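Local coordinates for protein probable chaperone (Pseudomonas aeruginosa, PDB 4JMF) that probably acts as a type III secretion chaperone of the CesT family, pairing with a second copy of itself to bind another protein's chain, at residues B[7-12]-B[19-24]; B[35-40]-B[103-108]; B[51-56]-B[74-79]. One frame throughout, in Å; residues are numbered along the deposited sequence.

Contact 1: B[7-12]-B[19-24]; sequences AAIHQL and PTPNDE
T20 and P21 lean on two successive residues of helix 3-15, H10 and I9. The two pairs are H10 with T20 and I9 with P21. In each, the side chains meet at a slant rather than lying alongside.

H10 has its CG anti to the backbone N (chi1 -171°), which carries the imidazole out toward the loop. T20 brings its methyl to this ring and not its hydroxyl. Its CG2 is 3.4 Å from H10 CD2 and 3.6 Å from H10 NE2. The methyl therefore sits by the CD2-NE2 bond. It approaches the ring obliquely.

I9 uses its branch methyl. CG2 is anti to the backbone N and reaches P21 CG at 3.9 Å, so the proline is met at the far end of its ring. The longer arm of I9, ending at CD1, turns away from the loop and packs on L39 of strand 35-41. I9 thus touches the loop with one branch and the sheet with the other.

Nearby, a salt bridge from D23 OD2 to R6 NH1 also ties the loop to the helix, although D23 is poorly ordered.

The contact is partly buried, with I9 on its inner side and H10 and T20 on its exposed side. No hydrogen bond spans the two segments. Only van der Waals contacts join them, so the fit rests on shape, and probably on shielding from water only on the I9 side. Little fixes direction.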
# COMPACT_ATOMS: atom_id res chain seq x y z
N ALA B 7 19.13 0.30 -10.31
CA ALA B 7 18.89 1.52 -11.07
C ALA B 7 17.94 2.46 -10.33
O ALA B 7 18.15 3.66 -10.34
CB ALA B 7 18.35 1.19 -12.45
N ALA B 8 16.91 1.90 -9.70
CA ALA B 8 15.97 2.71 -8.91
C ALA B 8 16.67 3.34 -7.70
O ALA B 8 16.47 4.53 -7.40
CB ALA B 8 14.78 1.88 -8.47
N ILE B 9 17.46 2.55 -7.00
CA ILE B 9 18.23 3.06 -5.87
C ILE B 9 19.13 4.21 -6.35
O ILE B 9 19.20 5.27 -5.73
CB ILE B 9 19.08 1.95 -5.21
CG1 ILE B 9 18.18 0.85 -4.62
CG2 ILE B 9 19.99 2.54 -4.12
CD1 ILE B 9 17.16 1.33 -3.59
N HIS B 10 19.80 4.01 -7.48
CA HIS B 10 20.65 5.06 -8.06
C HIS B 10 19.89 6.37 -8.26
O HIS B 10 20.37 7.46 -7.88
CB HIS B 10 21.22 4.57 -9.40
CG HIS B 10 22.27 5.46 -9.97
ND1 HIS B 10 21.99 6.49 -10.85
CD2 HIS B 10 23.62 5.47 -9.82
CE1 HIS B 10 23.11 7.09 -11.21
NE2 HIS B 10 24.11 6.49 -10.60
N GLN B 11 18.69 6.28 -8.81
CA GLN B 11 17.86 7.48 -9.00
C GLN B 11 17.54 8.15 -7.68
O GLN B 11 17.59 9.39 -7.58
CB GLN B 11 16.57 7.12 -9.76
CG GLN B 11 16.84 6.60 -11.18
CD GLN B 11 17.50 7.65 -12.07
OE1 GLN B 11 17.08 8.81 -12.08
NE2 GLN B 11 18.56 7.26 -12.79
N LEU B 12 17.21 7.36 -6.65
CA LEU B 12 16.90 7.94 -5.35
C LEU B 12 18.10 8.69 -4.79
O LEU B 12 17.95 9.76 -4.20
CB LEU B 12 16.44 6.88 -4.35
CG LEU B 12 16.19 7.33 -2.90
CD1 LEU B 12 15.04 8.35 -2.80
CD2 LEU B 12 15.88 6.12 -2.03
N PRO B 19 26.09 10.25 -2.11
CA PRO B 19 27.06 9.53 -2.96
C PRO B 19 26.44 8.18 -3.33
O PRO B 19 25.80 7.57 -2.48
CB PRO B 19 28.26 9.32 -2.03
CG PRO B 19 28.06 10.31 -0.89
CD PRO B 19 26.58 10.38 -0.72
N THR B 20 26.59 7.74 -4.57
CA THR B 20 25.96 6.49 -5.00
C THR B 20 26.56 5.27 -4.31
O THR B 20 27.79 5.12 -4.26
CB THR B 20 25.99 6.30 -6.53
OG1 THR B 20 27.27 6.67 -7.05
CG2 THR B 20 24.92 7.15 -7.18
N PRO B 21 25.69 4.40 -3.77
CA PRO B 21 26.14 3.26 -2.96
C PRO B 21 26.60 2.14 -3.87
O PRO B 21 26.27 2.12 -5.05
CB PRO B 21 24.86 2.84 -2.24
CG PRO B 21 23.77 3.15 -3.25
CD PRO B 21 24.23 4.39 -3.98
N ASN B 22 27.36 1.20 -3.31
CA ASN B 22 27.74 0.01 -4.06
C ASN B 22 26.64 -1.02 -3.92
O ASN B 22 25.81 -0.92 -3.00
CB ASN B 22 29.07 -0.54 -3.55
CG ASN B 22 30.16 0.51 -3.53
OD1 ASN B 22 30.39 1.20 -4.53
ND2 ASN B 22 30.83 0.65 -2.39
N ASP B 23 26.61 -1.98 -4.84
CA ASP B 23 25.63 -3.05 -4.77
C ASP B 23 25.72 -3.69 -3.39
O ASP B 23 26.61 -4.48 -3.12
CB ASP B 23 25.88 -4.11 -5.85
CG ASP B 23 25.55 -3.59 -7.25
OD1 ASP B 23 25.83 -2.40 -7.51
OD2 ASP B 23 25.03 -4.38 -8.07
N GLU B 24 24.81 -3.30 -2.51
CA GLU B 24 24.71 -3.96 -1.22
C GLU B 24 23.51 -4.87 -1.22
O GLU B 24 22.36 -4.41 -1.29
CB GLU B 24 24.57 -2.97 -0.07
CG GLU B 24 24.36 -3.68 1.26
CD GLU B 24 23.88 -2.75 2.36
OE1 GLU B 24 24.06 -1.52 2.22
OE2 GLU B 24 23.33 -3.27 3.37

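Contact 2: B[35-40]-B[103-108]; sequences HLCHLA and HQLEQL
C37 meets L105 and L108 where helix 98-114 packs across one face of the antiparallel sheet. This is the alpha+beta fold of the CesT-type chaperones, and the contact lies in its buried core.

The closer part of the contact is small and apolar, at ordinary van der Waals distances. C37 points at the helix, and its CB lies 4.2 Å from L105 CD1. Its SG is anti to the carbonyl carbon (chi1 -54°), and this turns the sulfur to L108 CD2, 4.3 Å away. The cysteine thus serves two leucines one helical turn apart. L105 and L108 both carry CG anti to the backbone N, and both also touch M49 of the next strand, 46-53.

Packing is looser toward L39. Its CD2 stays 4.8 Å from L105 CD1, and L30 and M49 help to bridge this part of the interface.

The outward sides differ in kind. L36 and H38 point to the far face of the sheet, where they pack on apolar side chains of another protein's chain. On the helix, E106 OE2 and Q107 NE2 hydrogen-bond to the backbone of that same partner protein. The side facing C37 is leucine, and Q104 NE2 beside it hydrogen-bonds to N89 OD1 and L47 O. Q107 is also placed against its own helix: its CG lies 3.4 Å above one face of the H103 ring, offset toward the rim.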
# COMPACT_ATOMS: atom_id res chain seq x y z
N HIS B 35 14.53 10.18 11.63
CA HIS B 35 13.97 8.91 11.14
C HIS B 35 14.97 7.99 10.43
O HIS B 35 15.52 8.35 9.38
CB HIS B 35 12.79 9.22 10.23
CG HIS B 35 11.82 10.18 10.83
ND1 HIS B 35 11.02 9.86 11.91
CD2 HIS B 35 11.52 11.47 10.51
CE1 HIS B 35 10.27 10.90 12.22
NE2 HIS B 35 10.56 11.89 11.40
N LEU B 36 15.18 6.81 10.99
CA LEU B 36 15.97 5.78 10.32
C LEU B 36 15.03 4.99 9.40
O LEU B 36 14.07 4.37 9.88
CB LEU B 36 16.64 4.86 11.34
CG LEU B 36 17.50 3.70 10.82
CD1 LEU B 36 18.75 4.22 10.10
CD2 LEU B 36 17.90 2.77 11.94
N CYS B 37 15.29 5.05 8.09
CA CYS B 37 14.45 4.41 7.08
C CYS B 37 15.23 3.32 6.34
O CYS B 37 16.42 3.47 6.08
CB CYS B 37 13.96 5.44 6.08
SG CYS B 37 13.13 6.85 6.82
N HIS B 38 14.53 2.24 5.99
CA HIS B 38 15.15 1.11 5.30
C HIS B 38 14.47 0.88 3.94
O HIS B 38 13.27 1.15 3.80
CB HIS B 38 15.02 -0.17 6.14
CG HIS B 38 15.31 0.04 7.60
ND1 HIS B 38 16.58 0.01 8.11
CD2 HIS B 38 14.48 0.29 8.64
CE1 HIS B 38 16.53 0.23 9.42
NE2 HIS B 38 15.27 0.41 9.76
N LEU B 39 15.24 0.38 2.97
CA LEU B 39 14.74 0.16 1.62
C LEU B 39 15.12 -1.26 1.25
O LEU B 39 16.23 -1.70 1.57
CB LEU B 39 15.44 1.09 0.62
CG LEU B 39 15.77 2.50 1.09
CD1 LEU B 39 16.58 3.24 -0.00
CD2 LEU B 39 14.52 3.25 1.41
N ALA B 40 14.22 -1.97 0.60
CA ALA B 40 14.54 -3.32 0.17
C ALA B 40 13.69 -3.67 -1.02
O ALA B 40 12.61 -3.11 -1.19
CB ALA B 40 14.26 -4.31 1.31
N HIS B 103 9.32 10.89 -4.06
CA HIS B 103 7.99 11.06 -3.47
C HIS B 103 7.64 9.94 -2.48
O HIS B 103 7.06 10.20 -1.42
CB HIS B 103 6.93 11.16 -4.56
CG HIS B 103 5.55 11.46 -4.05
ND1 HIS B 103 5.16 12.73 -3.69
CD2 HIS B 103 4.48 10.66 -3.84
CE1 HIS B 103 3.90 12.70 -3.28
NE2 HIS B 103 3.47 11.45 -3.36
N GLN B 104 7.98 8.70 -2.83
CA GLN B 104 7.69 7.57 -1.94
C GLN B 104 8.34 7.75 -0.58
O GLN B 104 7.71 7.54 0.46
CB GLN B 104 8.15 6.24 -2.54
CG GLN B 104 7.71 5.02 -1.71
CD GLN B 104 8.21 3.70 -2.27
OE1 GLN B 104 8.75 3.64 -3.38
NE2 GLN B 104 8.04 2.62 -1.49
N LEU B 105 9.62 8.12 -0.57
CA LEU B 105 10.32 8.29 0.69
C LEU B 105 9.73 9.48 1.46
O LEU B 105 9.57 9.42 2.68
CB LEU B 105 11.83 8.48 0.46
CG LEU B 105 12.70 8.71 1.70
CD1 LEU B 105 12.63 7.51 2.66
CD2 LEU B 105 14.15 8.99 1.29
N GLU B 106 9.40 10.54 0.73
CA GLU B 106 8.90 11.75 1.37
C GLU B 106 7.59 11.50 2.09
O GLU B 106 7.39 11.98 3.20
CB GLU B 106 8.72 12.87 0.34
CG GLU B 106 8.47 14.24 0.96
CD GLU B 106 8.99 15.35 0.07
OE1 GLU B 106 8.36 15.64 -0.98
OE2 GLU B 106 10.04 15.94 0.42
N GLN B 107 6.70 10.73 1.45
CA GLN B 107 5.42 10.42 2.09
C GLN B 107 5.61 9.53 3.31
O GLN B 107 4.89 9.66 4.31
CB GLN B 107 4.45 9.78 1.08
CG GLN B 107 4.06 10.71 -0.06
CD GLN B 107 3.43 11.99 0.45
OE1 GLN B 107 2.41 11.97 1.14
NE2 GLN B 107 4.06 13.12 0.13
N LEU B 108 6.59 8.62 3.25
CA LEU B 108 6.92 7.80 4.41
C LEU B 108 7.35 8.71 5.56
O LEU B 108 6.79 8.65 6.67
CB LEU B 108 8.05 6.81 4.10
CG LEU B 108 8.46 5.92 5.27
CD1 LEU B 108 7.28 5.05 5.74
CD2 LEU B 108 9.68 5.06 4.93

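Contact 3: B[51-56]-B[74-79]; sequences TRLEGQ and PILGRD
L76 meets L53 and the backbone of Q56 with its two methyls. From CB, the L76 side chain carries CG anti to the backbone N (chi1 -177°). Neither CB nor CG touches the 51-56 segment; the branch beyond them does the work. CD1 runs to L53 CD1 at 3.6 Å, methyl to methyl. CD2, the other branch, reaches Q56 O at 3.8 Å.

L53 points toward L76, and its CD1 is the extended end of the chain (chi2 177°). The two leucines cross at a slant.

Beyond L53 the chain turns. E54 N donates to Q56 OE1 at 2.7 Å, from above the amide carbonyl plane, and the bond is bent at 135°. R85 NH1 hydrogen-bonds to both E54 O and Q56 O, so Q56 O has a polar partner as well as the methyl.

No backbone bond joins the two segments, because strand 85-92 runs between them and pairs with both. L53 and L76 meet over it. L53 also touches L115, just past helix 98-114, and P74 packs on L108 and A111 of that helix. Strand 75-78 is an outermost strand of this chain's sheet; the backbone of R78 hydrogen-bonds to the second subunit and I75 packs on I75 of that subunit.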
# COMPACT_ATOMS: atom_id res chain seq x y z
N THR B 51 10.09 2.37 8.26
CA THR B 51 10.80 2.88 9.41
C THR B 51 10.20 2.24 10.66
O THR B 51 8.97 2.07 10.76
CB THR B 51 10.74 4.43 9.43
OG1 THR B 51 11.50 4.95 10.53
CG2 THR B 51 9.31 4.93 9.52
N ARG B 52 11.06 1.84 11.59
CA ARG B 52 10.60 1.20 12.83
C ARG B 52 10.21 2.28 13.83
O ARG B 52 11.01 3.18 14.12
CB ARG B 52 11.70 0.31 13.40
CG ARG B 52 11.37 -0.38 14.71
CD ARG B 52 12.08 0.27 15.89
NE ARG B 52 11.89 -0.46 17.15
CZ ARG B 52 12.37 -0.06 18.32
NH1 ARG B 52 13.06 1.07 18.42
NH2 ARG B 52 12.13 -0.78 19.41
N LEU B 53 8.99 2.21 14.32
CA LEU B 53 8.53 3.16 15.34
C LEU B 53 8.60 2.47 16.70
O LEU B 53 8.97 1.29 16.80
CB LEU B 53 7.10 3.59 15.05
CG LEU B 53 6.85 4.18 13.66
CD1 LEU B 53 5.38 4.50 13.48
CD2 LEU B 53 7.70 5.43 13.42
N GLU B 54 8.26 3.21 17.75
CA GLU B 54 8.10 2.59 19.06
C GLU B 54 6.61 2.42 19.37
O GLU B 54 6.00 1.42 18.97
CB GLU B 54 8.86 3.37 20.15
CG GLU B 54 10.38 3.18 20.04
CD GLU B 54 11.20 4.01 21.03
OE1 GLU B 54 10.67 4.36 22.11
OE2 GLU B 54 12.38 4.30 20.73
N GLY B 55 6.02 3.40 20.06
CA GLY B 55 4.64 3.28 20.48
C GLY B 55 3.71 4.26 19.77
O GLY B 55 2.49 4.22 19.95
N GLN B 56 4.30 5.12 18.95
CA GLN B 56 3.53 6.17 18.29
C GLN B 56 2.59 5.63 17.19
O GLN B 56 2.78 4.53 16.67
CB GLN B 56 4.45 7.29 17.77
CG GLN B 56 5.56 6.85 16.83
CD GLN B 56 6.83 6.44 17.55
OE1 GLN B 56 6.86 5.43 18.26
NE2 GLN B 56 7.90 7.21 17.36
N PRO B 74 1.78 5.85 3.68
CA PRO B 74 2.27 4.62 4.31
C PRO B 74 1.24 3.96 5.22
O PRO B 74 0.22 4.55 5.58
CB PRO B 74 3.47 5.11 5.14
CG PRO B 74 3.17 6.54 5.42
CD PRO B 74 2.35 7.07 4.28
N ILE B 75 1.54 2.72 5.58
CA ILE B 75 0.66 1.88 6.35
C ILE B 75 1.38 1.60 7.67
O ILE B 75 2.61 1.50 7.68
CB ILE B 75 0.45 0.54 5.61
CG1 ILE B 75 -0.05 0.80 4.20
CG2 ILE B 75 -0.48 -0.40 6.38
CD1 ILE B 75 -1.27 1.62 4.15
N LEU B 76 0.65 1.48 8.77
CA LEU B 76 1.29 1.18 10.06
C LEU B 76 0.86 -0.20 10.54
O LEU B 76 -0.30 -0.42 10.87
CB LEU B 76 0.95 2.24 11.11
CG LEU B 76 1.62 2.08 12.47
CD1 LEU B 76 3.11 1.91 12.28
CD2 LEU B 76 1.35 3.27 13.35
N GLY B 77 1.80 -1.13 10.57
CA GLY B 77 1.49 -2.51 10.92
C GLY B 77 2.46 -3.04 11.95
O GLY B 77 3.34 -2.30 12.44
N ARG B 78 2.34 -4.31 12.30
CA ARG B 78 3.17 -4.82 13.38
C ARG B 78 3.47 -6.30 13.23
O ARG B 78 2.58 -7.11 13.00
CB ARG B 78 2.50 -4.50 14.71
CG ARG B 78 3.24 -5.01 15.92
CD ARG B 78 2.46 -4.66 17.17
NE ARG B 78 3.31 -4.69 18.35
CZ ARG B 78 2.91 -4.34 19.57
NH1 ARG B 78 1.66 -3.96 19.78
NH2 ARG B 78 3.77 -4.38 20.59
N ASP B 79 4.74 -6.64 13.34
CA ASP B 79 5.16 -8.03 13.27
C ASP B 79 4.71 -8.70 14.56
O ASP B 79 5.14 -8.32 15.64
CB ASP B 79 6.69 -8.08 13.12
CG ASP B 79 7.27 -9.42 13.45
OD1 ASP B 79 6.62 -10.46 13.20
OD2 ASP B 79 8.40 -9.43 13.97

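Along the chain contact 1 comes first and closes before contact 2 opens. Contact 3 falls between the two segments of contact 2. The centres of contacts 1 and 2 are 14 Å apart, those of 2 and 3 are 13 Å apart, and those of 1 and 3 are 25 Å apart, on opposite sides of the chain centre. Contact 2 touches both others. L12 CD2 packs on L39 CD1 at 3.6 Å, and L36 O probably hydrogen-bonds T51 OG1. Contacts 2 and 3 share the antiparallel sheet. The three thus span one domain, from helix 3-15 through the core to the outermost strand 75-78, which meets the second subunit.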